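Local coordinates for methionine-binding protein (Coxiella burnetii, PDB 3TQW) that binds methionine between its two lobes and probably delivers it, as a lipid-attached periplasmic receptor, to an ABC transporter for uptake into the cell, at residues Arg116-Ala124 with Leu189-Tyr197; Val76-Tyr84 with Val217-Leu226. All blocks are in the same frame, centred on the assembly; numbering follows the deposited sequence.

Contact 1 of 2, residues Arg116-Ala124 with Leu189-Tyr197. With MET (methionine), chain C.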
ATOM      1  N   ARG A 116      -0.497  -9.790   4.593  1.00 14.88           N
ATOM      2  CA  ARG A 116      -0.286  -9.696   3.157  1.00 15.04           C
ATOM      3  C   ARG A 116       1.084 -10.224   2.760  1.00 16.56           C
ATOM      4  O   ARG A 116       1.209 -10.970   1.793  1.00 16.99           O
ATOM      5  CB  ARG A 116      -0.430  -8.239   2.703  1.00 16.17           C
ATOM      6  CG  ARG A 116      -0.077  -7.990   1.232  1.00 17.35           C
ATOM      7  CD  ARG A 116      -0.186  -6.507   0.918  1.00 17.75           C
ATOM      8  NE  ARG A 116      -0.173  -6.224  -0.516  1.00 15.53           N
ATOM      9  CZ  ARG A 116      -0.272  -5.001  -1.026  1.00 16.95           C
ATOM     10  NH1 ARG A 116      -0.387  -3.964  -0.212  1.00 14.08           N
ATOM     11  NH2 ARG A 116      -0.255  -4.812  -2.344  1.00 14.23           N
ATOM     12  N   ALA A 117       2.108  -9.819   3.506  1.00 14.57           N
ATOM     13  CA  ALA A 117       3.476 -10.222   3.219  1.00 15.58           C
ATOM     14  C   ALA A 117       3.670 -11.718   3.447  1.00 18.02           C
ATOM     15  O   ALA A 117       4.419 -12.372   2.720  1.00 16.95           O
ATOM     16  CB  ALA A 117       4.447  -9.434   4.072  1.00 11.93           C
ATOM     17  N   LEU A 118       3.008 -12.257   4.468  1.00 16.02           N
ATOM     18  CA  LEU A 118       3.097 -13.689   4.739  1.00 18.40           C
ATOM     19  C   LEU A 118       2.457 -14.493   3.610  1.00 20.33           C
ATOM     20  O   LEU A 118       2.960 -15.551   3.217  1.00 23.33           O
ATOM     21  CB  LEU A 118       2.462 -14.033   6.089  1.00 19.16           C
ATOM     22  CG  LEU A 118       3.266 -13.548   7.295  1.00 21.74           C
ATOM     23  CD1 LEU A 118       2.506 -13.797   8.593  1.00 23.09           C
ATOM     24  CD2 LEU A 118       4.640 -14.220   7.321  1.00 19.50           C
ATOM     25  N   LEU A 119       1.356 -13.977   3.073  1.00 19.27           N
ATOM     26  CA  LEU A 119       0.702 -14.600   1.932  1.00 21.77           C
ATOM     27  C   LEU A 119       1.614 -14.602   0.714  1.00 22.45           C
ATOM     28  O   LEU A 119       1.625 -15.559  -0.060  1.00 22.00           O
ATOM     29  CB  LEU A 119      -0.615 -13.895   1.613  1.00 22.89           C
ATOM     30  CG  LEU A 119      -1.794 -14.260   2.520  1.00 27.34           C
ATOM     31  CD1 LEU A 119      -2.948 -13.281   2.340  1.00 26.10           C
ATOM     32  CD2 LEU A 119      -2.248 -15.694   2.261  1.00 27.78           C
ATOM     33  N   LEU A 120       2.383 -13.527   0.550  1.00 22.07           N
ATOM     34  CA  LEU A 120       3.328 -13.419  -0.557  1.00 20.83           C
ATOM     35  C   LEU A 120       4.504 -14.386  -0.385  1.00 21.72           C
ATOM     36  O   LEU A 120       4.992 -14.957  -1.362  1.00 24.88           O
ATOM     37  CB  LEU A 120       3.824 -11.975  -0.700  1.00 19.40           C
ATOM     38  CG  LEU A 120       4.814 -11.639  -1.820  1.00 21.22           C
ATOM     39  CD1 LEU A 120       4.275 -12.038  -3.179  1.00 19.87           C
ATOM     40  CD2 LEU A 120       5.158 -10.150  -1.809  1.00 20.23           C
ATOM     41  N   LEU A 121       4.964 -14.566   0.853  1.00 19.29           N
ATOM     42  CA  LEU A 121       6.029 -15.533   1.125  1.00 22.60           C
ATOM     43  C   LEU A 121       5.546 -16.949   0.829  1.00 23.86           C
ATOM     44  O   LEU A 121       6.326 -17.821   0.439  1.00 24.94           O
ATOM     45  CB  LEU A 121       6.513 -15.438   2.575  1.00 19.98           C
ATOM     46  CG  LEU A 121       7.184 -14.136   2.999  1.00 20.85           C
ATOM     47  CD1 LEU A 121       7.423 -14.127   4.500  1.00 23.43           C
ATOM     48  CD2 LEU A 121       8.491 -13.939   2.243  1.00 19.73           C
ATOM     49  N   GLU A 122       4.251 -17.173   1.022  1.00 22.87           N
ATOM     50  CA  GLU A 122       3.651 -18.462   0.713  1.00 26.62           C
ATOM     51  C   GLU A 122       3.560 -18.656  -0.801  1.00 26.52           C
ATOM     52  O   GLU A 122       3.816 -19.743  -1.317  1.00 23.98           O
ATOM     53  CB  GLU A 122       2.270 -18.575   1.357  1.00 26.49           C
ATOM     54  CG  GLU A 122       1.605 -19.913   1.136  1.00 32.04           C
ATOM     55  CD  GLU A 122       0.283 -20.033   1.866  1.00 35.40           C
ATOM     56  OE1 GLU A 122      -0.582 -19.144   1.694  1.00 35.53           O
ATOM     57  OE2 GLU A 122       0.113 -21.018   2.617  1.00 34.67           O
ATOM     58  N   LYS A 123       3.194 -17.593  -1.510  1.00 25.33           N
ATOM     59  CA  LYS A 123       3.169 -17.617  -2.966  1.00 25.57           C
ATOM     60  C   LYS A 123       4.572 -17.934  -3.469  1.00 26.56           C
ATOM     61  O   LYS A 123       4.744 -18.662  -4.448  1.00 28.43           O
ATOM     62  CB  LYS A 123       2.700 -16.262  -3.502  1.00 26.68           C
ATOM     63  CG  LYS A 123       2.678 -16.127  -5.016  1.00 30.09           C
ATOM     64  CD  LYS A 123       2.299 -14.702  -5.407  1.00 30.24           C
ATOM     65  CE  LYS A 123       2.330 -14.496  -6.909  1.00 30.62           C
ATOM     66  NZ  LYS A 123       1.336 -15.361  -7.588  1.00 33.38           N
ATOM     67  N   ALA A 124       5.573 -17.391  -2.779  1.00 24.01           N
ATOM     68  CA  ALA A 124       6.975 -17.634  -3.109  1.00 22.12           C
ATOM     69  C   ALA A 124       7.422 -19.060  -2.767  1.00 26.96           C
ATOM     70  O   ALA A 124       8.576 -19.422  -2.994  1.00 27.62           O
ATOM     71  CB  ALA A 124       7.870 -16.619  -2.402  1.00 21.06           C
ATOM     72  N   LEU A 189       9.967 -11.302  -6.930  1.00 26.60           N
ATOM     73  CA  LEU A 189       8.608 -11.812  -7.091  1.00 26.13           C
ATOM     74  C   LEU A 189       7.614 -10.753  -6.621  1.00 24.72           C
ATOM     75  O   LEU A 189       7.890 -10.034  -5.661  1.00 24.05           O
ATOM     76  CB  LEU A 189       8.424 -13.080  -6.254  1.00 28.74           C
ATOM     77  CG  LEU A 189       7.020 -13.689  -6.242  1.00 29.49           C
ATOM     78  CD1 LEU A 189       6.637 -14.243  -7.619  1.00 31.03           C
ATOM     79  CD2 LEU A 189       6.896 -14.769  -5.181  1.00 27.84           C
ATOM     80  N   THR A 190       6.468 -10.653  -7.288  1.00 20.65           N
ATOM     81  CA  THR A 190       5.403  -9.762  -6.820  1.00 24.26           C
ATOM     82  C   THR A 190       4.058 -10.478  -6.779  1.00 26.76           C
ATOM     83  O   THR A 190       3.876 -11.518  -7.417  1.00 24.71           O
ATOM     84  CB  THR A 190       5.239  -8.517  -7.719  1.00 26.03           C
ATOM     85  OG1 THR A 190       4.661  -8.908  -8.970  1.00 29.29           O
ATOM     86  CG2 THR A 190       6.580  -7.842  -7.970  1.00 25.70           C
ATOM     87  N   GLU A 191       3.117  -9.912  -6.032  1.00 25.15           N
ATOM     88  CA  GLU A 191       1.744 -10.393  -6.029  1.00 22.79           C
ATOM     89  C   GLU A 191       1.179 -10.340  -7.433  1.00 24.34           C
ATOM     90  O   GLU A 191       1.715  -9.651  -8.300  1.00 25.85           O
ATOM     91  CB  GLU A 191       0.862  -9.496  -5.160  1.00 23.37           C
ATOM     92  CG  GLU A 191       1.223  -9.406  -3.691  1.00 17.79           C
ATOM     93  CD  GLU A 191       0.398  -8.341  -2.984  1.00 17.96           C
ATOM     94  OE1 GLU A 191       0.180  -7.266  -3.583  1.00 17.35           O
ATOM     95  OE2 GLU A 191      -0.042  -8.578  -1.844  1.00 18.95           O
ATOM     96  N   GLY A 192       0.078 -11.052  -7.643  1.00 27.45           N
ATOM     97  CA  GLY A 192      -0.702 -10.907  -8.855  1.00 31.37           C
ATOM     98  C   GLY A 192      -1.563  -9.657  -8.773  1.00 33.72           C
ATOM     99  O   GLY A 192      -1.667  -9.042  -7.710  1.00 28.68           O
ATOM    100  N   PRO A 193      -2.189  -9.275  -9.897  1.00 36.15           N
ATOM    101  CA  PRO A 193      -2.979  -8.042  -9.983  1.00 35.11           C
ATOM    102  C   PRO A 193      -4.360  -8.156  -9.343  1.00 35.08           C
ATOM    103  O   PRO A 193      -4.973  -7.133  -9.036  1.00 35.04           O
ATOM    104  CB  PRO A 193      -3.123  -7.833 -11.491  1.00 38.35           C
ATOM    105  CG  PRO A 193      -3.081  -9.217 -12.060  1.00 40.25           C
ATOM    106  CD  PRO A 193      -2.101  -9.970 -11.194  1.00 39.33           C
ATOM    107  N   ASN A 194      -4.842  -9.377  -9.142  1.00 35.52           N
ATOM    108  CA  ASN A 194      -6.201  -9.583  -8.647  1.00 41.02           C
ATOM    109  C   ASN A 194      -6.269  -9.873  -7.153  1.00 38.51           C
ATOM    110  O   ASN A 194      -6.880 -10.851  -6.726  1.00 44.08           O
ATOM    111  CB  ASN A 194      -6.890 -10.701  -9.433  1.00 49.65           C
ATOM    112  CG  ASN A 194      -6.951 -10.409 -10.918  1.00 58.50           C
ATOM    113  OD1 ASN A 194      -6.542 -11.228 -11.743  1.00 64.25           O
ATOM    114  ND2 ASN A 194      -7.453  -9.229 -11.267  1.00 59.61           N
ATOM    115  N   SER A 195      -5.648  -9.009  -6.362  1.00 29.35           N
ATOM    116  CA  SER A 195      -5.598  -9.190  -4.920  1.00 24.08           C
ATOM    117  C   SER A 195      -6.676  -8.338  -4.255  1.00 21.29           C
ATOM    118  O   SER A 195      -7.336  -7.535  -4.913  1.00 22.44           O
ATOM    119  CB  SER A 195      -4.217  -8.781  -4.401  1.00 25.28           C
ATOM    120  OG  SER A 195      -4.051  -7.373  -4.484  1.00 23.16           O
ATOM    121  N   PRO A 196      -6.873  -8.522  -2.947  1.00 20.01           N
ATOM    122  CA  PRO A 196      -7.795  -7.644  -2.216  1.00 21.45           C
ATOM    123  C   PRO A 196      -7.179  -6.293  -1.832  1.00 18.31           C
ATOM    124  O   PRO A 196      -7.766  -5.586  -1.016  1.00 17.10           O
ATOM    125  CB  PRO A 196      -8.100  -8.448  -0.950  1.00 25.15           C
ATOM    126  CG  PRO A 196      -6.918  -9.325  -0.766  1.00 26.61           C
ATOM    127  CD  PRO A 196      -6.418  -9.663  -2.135  1.00 22.36           C
ATOM    128  N   TYR A 197      -6.044  -5.927  -2.423  1.00 17.53           N
ATOM    129  CA  TYR A 197      -5.289  -4.762  -1.948  1.00 18.00           C
ATOM    130  C   TYR A 197      -5.320  -3.516  -2.833  1.00 18.42           C
ATOM    131  O   TYR A 197      -4.394  -2.706  -2.790  1.00 19.56           O
ATOM    132  CB  TYR A 197      -3.843  -5.159  -1.636  1.00 16.81           C
ATOM    133  CG  TYR A 197      -3.777  -6.272  -0.620  1.00 17.37           C
ATOM    134  CD1 TYR A 197      -3.340  -7.543  -0.975  1.00 19.07           C
ATOM    135  CD2 TYR A 197      -4.191  -6.062   0.689  1.00 15.45           C
ATOM    136  CE1 TYR A 197      -3.298  -8.568  -0.044  1.00 18.61           C
ATOM    137  CE2 TYR A 197      -4.147  -7.077   1.626  1.00 14.08           C
ATOM    138  CZ  TYR A 197      -3.703  -8.326   1.255  1.00 19.55           C
ATOM    139  OH  TYR A 197      -3.668  -9.337   2.190  1.00 18.85           O
TER
HETATM  140  N   MET C 238      -0.081   2.031  -0.900  1.00 12.50           N
HETATM  141  CA  MET C 238       0.092   0.904   0.025  1.00 13.36           C
HETATM  142  C   MET C 238      -0.004  -0.407  -0.752  1.00 15.66           C
HETATM  143  O   MET C 238      -0.811  -0.515  -1.672  1.00 14.93           O
HETATM  144  CB  MET C 238      -0.982   0.957   1.121  1.00 16.00           C
HETATM  145  CG  MET C 238      -0.895  -0.133   2.193  1.00 10.90           C
HETATM  146  SD  MET C 238      -2.207   0.025   3.432  1.00  6.26           S
HETATM  147  CE  MET C 238      -1.721   1.574   4.190  1.00 13.85           C
HETATM  148  OXT MET C 238       0.714  -1.377  -0.493  1.00 15.45           O
HETATM  149  O   HOH W   1      -1.739  -2.407  -3.416  0.91 10.67           O
HETATM  150  O   HOH W   2      -0.117 -10.983  -0.709  0.79 11.30           O
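Arg116 leaves helix 111-123 with CG trans to the main-chain nitrogen (chi1 174°) and every later torsion extended, a straight reach that brings it to Glu191 and Tyr197. The Tyr197 side chain, turned beside its own backbone N (chi1 -57°), slides past it in the opposite direction. Its ring lies almost parallel to the guanidinium, the planes 16° apart, and Arg116 CD sits 3.7 Å from the ring centroid, over the face. Glu191 comes to the guanidinium edge instead and is gripped side-on: NE bonds OE2 at 2.7 Å and NH2 bonds OE1 at 2.8 Å, both on the syn side of the carboxylate although tilted out of its plane. OE1 also accepts from Met86 N, and a water links OE2 to Arg116 O, so the carboxylate that orients the arginine is itself held from several directions.

Arg116 belongs to the methionine pocket of this NlpA-family binding protein; Glu191 and Tyr197 position it from behind the first shell. The remaining nitrogen, NH1, donates to the ligand carboxylate at OXT (2.8 Å), while a second water joins Arg116 NH2, Tyr197 O and MET O. Stacking and salt bridge together fix the rotation of the guanidinium, whose positive charge probably complements the ligand's carboxylate.

Farther from the ligand the contact turns mostly to van der Waals packing. Leu120 CD1 packs over the backbone at Thr190 and Glu191, and Ala124 CB presses tightly on Leu189 CD2 at 3.5 Å. Extended as far as CE, the Lys123 chain brings that carbon to 3.4 Å from Thr190 O, along the edge strand 189-190.

Contact 2 of 2, residues Val76-Tyr84 with Val217-Leu226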
ATOM      1  N   VAL A  76     -15.561   5.262   5.385  1.00 17.60           N
ATOM      2  CA  VAL A  76     -15.924   4.307   4.349  1.00 17.55           C
ATOM      3  C   VAL A  76     -15.172   4.605   3.060  1.00 18.37           C
ATOM      4  O   VAL A  76     -14.750   5.740   2.826  1.00 17.24           O
ATOM      5  CB  VAL A  76     -17.441   4.350   4.050  1.00 20.31           C
ATOM      6  CG1 VAL A  76     -18.235   3.916   5.269  1.00 23.48           C
ATOM      7  CG2 VAL A  76     -17.860   5.754   3.601  1.00 18.65           C
ATOM      8  N   SER A  77     -15.012   3.584   2.224  1.00 17.34           N
ATOM      9  CA  SER A  77     -14.434   3.766   0.899  1.00 18.44           C
ATOM     10  C   SER A  77     -15.512   4.256  -0.059  1.00 20.94           C
ATOM     11  O   SER A  77     -16.646   3.785  -0.005  1.00 21.24           O
ATOM     12  CB  SER A  77     -13.858   2.445   0.379  1.00 17.85           C
ATOM     13  OG  SER A  77     -13.563   2.545  -1.007  1.00 19.06           O
ATOM     14  N   ILE A  78     -15.166   5.205  -0.927  1.00 17.07           N
ATOM     15  CA  ILE A  78     -16.084   5.608  -1.993  1.00 18.69           C
ATOM     16  C   ILE A  78     -15.567   5.252  -3.390  1.00 20.12           C
ATOM     17  O   ILE A  78     -16.109   5.707  -4.398  1.00 20.48           O
ATOM     18  CB  ILE A  78     -16.446   7.102  -1.917  1.00 18.93           C
ATOM     19  CG1 ILE A  78     -15.188   7.974  -1.914  1.00 17.24           C
ATOM     20  CG2 ILE A  78     -17.274   7.363  -0.671  1.00 21.81           C
ATOM     21  CD1 ILE A  78     -15.469   9.460  -2.168  1.00 18.29           C
ATOM     22  N   GLY A  79     -14.523   4.431  -3.450  1.00 17.58           N
ATOM     23  CA  GLY A  79     -14.013   3.978  -4.731  1.00 22.59           C
ATOM     24  C   GLY A  79     -12.556   3.563  -4.720  1.00 23.82           C
ATOM     25  O   GLY A  79     -11.776   3.995  -3.866  1.00 19.86           O
ATOM     26  N   LYS A  80     -12.191   2.723  -5.683  1.00 23.63           N
ATOM     27  CA  LYS A  80     -10.831   2.212  -5.802  1.00 22.03           C
ATOM     28  C   LYS A  80     -10.003   3.085  -6.739  1.00 21.35           C
ATOM     29  O   LYS A  80     -10.537   3.728  -7.646  1.00 18.06           O
ATOM     30  CB  LYS A  80     -10.851   0.769  -6.317  1.00 19.19           C
ATOM     31  CG  LYS A  80     -11.607  -0.203  -5.431  1.00 23.65           C
ATOM     32  CD  LYS A  80     -11.632  -1.599  -6.051  1.00 30.52           C
ATOM     33  CE  LYS A  80     -12.459  -2.571  -5.222  1.00 40.79           C
ATOM     34  NZ  LYS A  80     -13.908  -2.215  -5.213  1.00 48.73           N
ATOM     35  N   THR A  81      -8.694   3.102  -6.518  1.00 16.68           N
ATOM     36  CA  THR A  81      -7.793   3.882  -7.355  1.00 17.16           C
ATOM     37  C   THR A  81      -6.895   2.959  -8.167  1.00 16.62           C
ATOM     38  O   THR A  81      -7.127   2.734  -9.356  1.00 17.92           O
ATOM     39  CB  THR A  81      -6.922   4.822  -6.501  1.00 17.70           C
ATOM     40  OG1 THR A  81      -6.229   4.055  -5.501  1.00 17.94           O
ATOM     41  CG2 THR A  81      -7.793   5.850  -5.815  1.00 15.65           C
ATOM     42  N   PHE A  82      -5.867   2.426  -7.518  1.00 16.49           N
ATOM     43  CA  PHE A  82      -4.977   1.474  -8.162  1.00 18.60           C
ATOM     44  C   PHE A  82      -4.617   0.380  -7.179  1.00 18.16           C
ATOM     45  O   PHE A  82      -4.655   0.588  -5.967  1.00 17.68           O
ATOM     46  CB  PHE A  82      -3.681   2.162  -8.620  1.00 17.90           C
ATOM     47  CG  PHE A  82      -3.891   3.271  -9.612  1.00 20.33           C
ATOM     48  CD1 PHE A  82      -3.744   3.039 -10.969  1.00 21.69           C
ATOM     49  CD2 PHE A  82      -4.219   4.546  -9.188  1.00 16.26           C
ATOM     50  CE1 PHE A  82      -3.938   4.054 -11.882  1.00 21.99           C
ATOM     51  CE2 PHE A  82      -4.416   5.569 -10.099  1.00 15.97           C
ATOM     52  CZ  PHE A  82      -4.272   5.325 -11.446  1.00 17.76           C
ATOM     53  N   VAL A  83      -4.281  -0.794  -7.696  0.59 17.62           N
ATOM     54  CA  VAL A  83      -3.634  -1.807  -6.881  0.59 17.11           C
ATOM     55  C   VAL A  83      -2.139  -1.755  -7.180  0.59 17.75           C
ATOM     56  O   VAL A  83      -1.734  -1.563  -8.327  0.59 16.99           O
ATOM     57  CB  VAL A  83      -4.192  -3.219  -7.144  0.59 18.76           C
ATOM     58  CG1 VAL A  83      -4.062  -3.584  -8.616  0.59 16.30           C
ATOM     59  CG2 VAL A  83      -3.485  -4.246  -6.264  0.59 20.33           C
ATOM     60  N   TYR A  84      -1.326  -1.900  -6.139  1.00 16.03           N
ATOM     61  CA  TYR A  84       0.123  -1.803  -6.270  1.00 15.16           C
ATOM     62  C   TYR A  84       0.751  -3.118  -5.818  1.00 15.75           C
ATOM     63  O   TYR A  84       1.132  -3.254  -4.656  1.00 17.73           O
ATOM     64  CB  TYR A  84       0.672  -0.656  -5.411  1.00 14.72           C
ATOM     65  CG  TYR A  84       0.098   0.712  -5.718  1.00 16.75           C
ATOM     66  CD1 TYR A  84       0.593   1.476  -6.772  1.00 16.13           C
ATOM     67  CD2 TYR A  84      -0.918   1.254  -4.934  1.00 16.88           C
ATOM     68  CE1 TYR A  84       0.081   2.738  -7.051  1.00 16.34           C
ATOM     69  CE2 TYR A  84      -1.439   2.517  -5.208  1.00 16.86           C
ATOM     70  CZ  TYR A  84      -0.934   3.253  -6.268  1.00 17.81           C
ATOM     71  OH  TYR A  84      -1.444   4.504  -6.545  1.00 15.78           O
ATOM     72  N   VAL A 217     -12.650  10.847  -6.922  1.00 18.59           N
ATOM     73  CA  VAL A 217     -12.508   9.476  -7.395  1.00 17.46           C
ATOM     74  C   VAL A 217     -12.506   9.449  -8.917  1.00 17.36           C
ATOM     75  O   VAL A 217     -11.669   8.790  -9.530  1.00 15.28           O
ATOM     76  CB  VAL A 217     -13.631   8.560  -6.860  1.00 16.31           C
ATOM     77  CG1 VAL A 217     -13.574   7.192  -7.529  1.00 19.29           C
ATOM     78  CG2 VAL A 217     -13.520   8.420  -5.358  1.00 14.70           C
ATOM     79  N   SER A 218     -13.437  10.176  -9.527  1.00 16.40           N
ATOM     80  CA  SER A 218     -13.491  10.255 -10.982  1.00 18.23           C
ATOM     81  C   SER A 218     -12.199  10.820 -11.587  1.00 16.31           C
ATOM     82  O   SER A 218     -11.686  10.293 -12.577  1.00 15.30           O
ATOM     83  CB  SER A 218     -14.696  11.083 -11.430  1.00 19.76           C
ATOM     84  OG  SER A 218     -15.899  10.533 -10.921  1.00 22.46           O
ATOM     85  N   ALA A 219     -11.681  11.891 -10.995  1.00 16.30           N
ATOM     86  CA  ALA A 219     -10.425  12.489 -11.462  1.00 16.11           C
ATOM     87  C   ALA A 219      -9.262  11.499 -11.400  1.00 16.75           C
ATOM     88  O   ALA A 219      -8.404  11.477 -12.287  1.00 17.32           O
ATOM     89  CB  ALA A 219     -10.095  13.734 -10.654  1.00 16.47           C
ATOM     90  N   LEU A 220      -9.229  10.696 -10.338  1.00 14.20           N
ATOM     91  CA  LEU A 220      -8.192   9.681 -10.166  1.00 15.99           C
ATOM     92  C   LEU A 220      -8.282   8.553 -11.200  1.00 18.47           C
ATOM     93  O   LEU A 220      -7.343   7.775 -11.353  1.00 18.14           O
ATOM     94  CB  LEU A 220      -8.222   9.109  -8.744  1.00 15.32           C
ATOM     95  CG  LEU A 220      -7.636  10.051  -7.691  1.00 17.47           C
ATOM     96  CD1 LEU A 220      -8.105   9.697  -6.274  1.00 18.63           C
ATOM     97  CD2 LEU A 220      -6.116  10.050  -7.792  1.00 16.26           C
ATOM     98  N   HIS A 221      -9.403   8.484 -11.914  1.00 18.09           N
ATOM     99  CA  HIS A 221      -9.561   7.544 -13.025  1.00 21.53           C
ATOM    100  C   HIS A 221      -9.423   8.216 -14.388  1.00 20.85           C
ATOM    101  O   HIS A 221      -9.658   7.586 -15.419  1.00 17.69           O
ATOM    102  CB  HIS A 221     -10.926   6.857 -12.953  1.00 28.77           C
ATOM    103  CG  HIS A 221     -11.095   5.976 -11.757  1.00 36.13           C
ATOM    104  ND1 HIS A 221     -12.219   6.012 -10.959  1.00 42.10           N
ATOM    105  CD2 HIS A 221     -10.287   5.027 -11.229  1.00 39.13           C
ATOM    106  CE1 HIS A 221     -12.092   5.128  -9.986  1.00 45.70           C
ATOM    107  NE2 HIS A 221     -10.929   4.516 -10.127  1.00 43.85           N
ATOM    108  N   SER A 222      -9.062   9.494 -14.401  1.00 18.58           N
ATOM    109  CA  SER A 222      -8.949  10.226 -15.660  1.00 19.58           C
ATOM    110  C   SER A 222      -7.792   9.711 -16.514  1.00 22.70           C
ATOM    111  O   SER A 222      -6.838   9.130 -15.993  1.00 19.34           O
ATOM    112  CB  SER A 222      -8.748  11.713 -15.394  1.00 17.52           C
ATOM    113  OG  SER A 222      -7.490  11.940 -14.780  1.00 18.59           O
ATOM    114  N   PRO A 223      -7.871   9.928 -17.835  1.00 23.57           N
ATOM    115  CA  PRO A 223      -6.753   9.581 -18.715  1.00 23.87           C
ATOM    116  C   PRO A 223      -5.434  10.183 -18.229  1.00 20.30           C
ATOM    117  O   PRO A 223      -4.422   9.486 -18.208  1.00 20.31           O
ATOM    118  CB  PRO A 223      -7.162  10.203 -20.054  1.00 25.35           C
ATOM    119  CG  PRO A 223      -8.652  10.169 -20.026  1.00 26.34           C
ATOM    120  CD  PRO A 223      -9.036  10.425 -18.589  1.00 25.61           C
ATOM    121  N   ALA A 224      -5.443  11.452 -17.833  1.00 20.13           N
ATOM    122  CA  ALA A 224      -4.210  12.109 -17.394  1.00 18.49           C
ATOM    123  C   ALA A 224      -3.597  11.449 -16.151  1.00 18.53           C
ATOM    124  O   ALA A 224      -2.372  11.313 -16.045  1.00 18.37           O
ATOM    125  CB  ALA A 224      -4.444  13.595 -17.156  1.00 19.57           C
ATOM    126  N   VAL A 225      -4.438  11.055 -15.201  1.00 17.16           N
ATOM    127  CA  VAL A 225      -3.934  10.389 -14.004  1.00 17.13           C
ATOM    128  C   VAL A 225      -3.422   8.986 -14.333  1.00 18.10           C
ATOM    129  O   VAL A 225      -2.400   8.552 -13.799  1.00 17.48           O
ATOM    130  CB  VAL A 225      -4.977  10.341 -12.866  1.00 15.68           C
ATOM    131  CG1 VAL A 225      -4.494   9.445 -11.736  1.00 17.46           C
ATOM    132  CG2 VAL A 225      -5.228  11.739 -12.330  1.00 15.08           C
ATOM    133  N   LEU A 226      -4.119   8.283 -15.220  1.00 17.09           N
ATOM    134  CA  LEU A 226      -3.649   6.968 -15.653  1.00 21.27           C
ATOM    135  C   LEU A 226      -2.305   7.088 -16.360  1.00 22.61           C
ATOM    136  O   LEU A 226      -1.400   6.286 -16.139  1.00 21.60           O
ATOM    137  CB  LEU A 226      -4.660   6.302 -16.581  1.00 23.70           C
ATOM    138  CG  LEU A 226      -6.029   6.031 -15.967  1.00 29.65           C
ATOM    139  CD1 LEU A 226      -7.001   5.497 -17.016  1.00 31.93           C
ATOM    140  CD2 LEU A 226      -5.889   5.070 -14.808  1.00 28.60           C
TER
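Apolar packing carries most of the contact between Ile78, Thr81 and Phe82 of one strand and the two helices joined at His221. Ile78 CG1 stands between its backbone N and carbonyl carbon (chi1 55°), and both CG1 and CD1 meet Val217 CG2, the CG1 approach being 3.9 Å. Gly79 passes Val217 CG1 through its bare CA; its backbone conformation calls for glycine, since a CB would be jammed against the preceding carbonyl O, and it would also clash with Val217 CG1. Thr81 CG2 and Leu220 CD1 lie side by side at 3.9 Å, their side chains pointing the same way. The Phe82 ring reaches the second helix: Leu226 CD2 meets CE1 at 3.7 Å and comes equally near CZ, approaching obliquely, whereas Val225 CG1 lies at the ring edge, 4.1 Å from CZ.

Strand 75-83 belongs to the mixed sheet of one lobe of the binding-protein fold, where it lies between strands 198-204 and 238-239, and helices 211-220 and 223-233 pack against it. Helix 13-29 borders the same region, through Leu17 at Phe82 and Ala21 at Leu220.

Polar contacts are few. His221 NE2 donates to Lys80 O at 2.6 Å, with the oxygen near the plane of the imidazole, but the bond is bent (129°) and counts as weak. Leu220 O, buried beside the Phe82 ring, has no polar partner in the model. Within the helical segment, Ser222 caps the second helix, its OG accepting from Val225 N and donating to Ala219 O; in the strand, Ser77 OG accepts from Gly79 N at 3.2 Å, an ST turn.

After building strands 5-10, 33-38 and 55-60 of the first sheet, the chain reaches strand 75-83, the opening side of contact 2, and leaves that sheet after Val83 for the other lobe. There helix 111-123 starts contact 1, which closes a loop of 64 intervening residues and ties this helix to edge strand 189-190 and to the connection that returns to the first lobe. Strand 198-204 then re-enters the first sheet, and the helices around His221 complete contact 2, so contact 1 is nested within its larger loop. Contact 2 stays inside one lobe. Their centres are 22 Å apart, yet Ser195 touches Val83, and Arg116 packs near Tyr84, another residue of the methionine pocket.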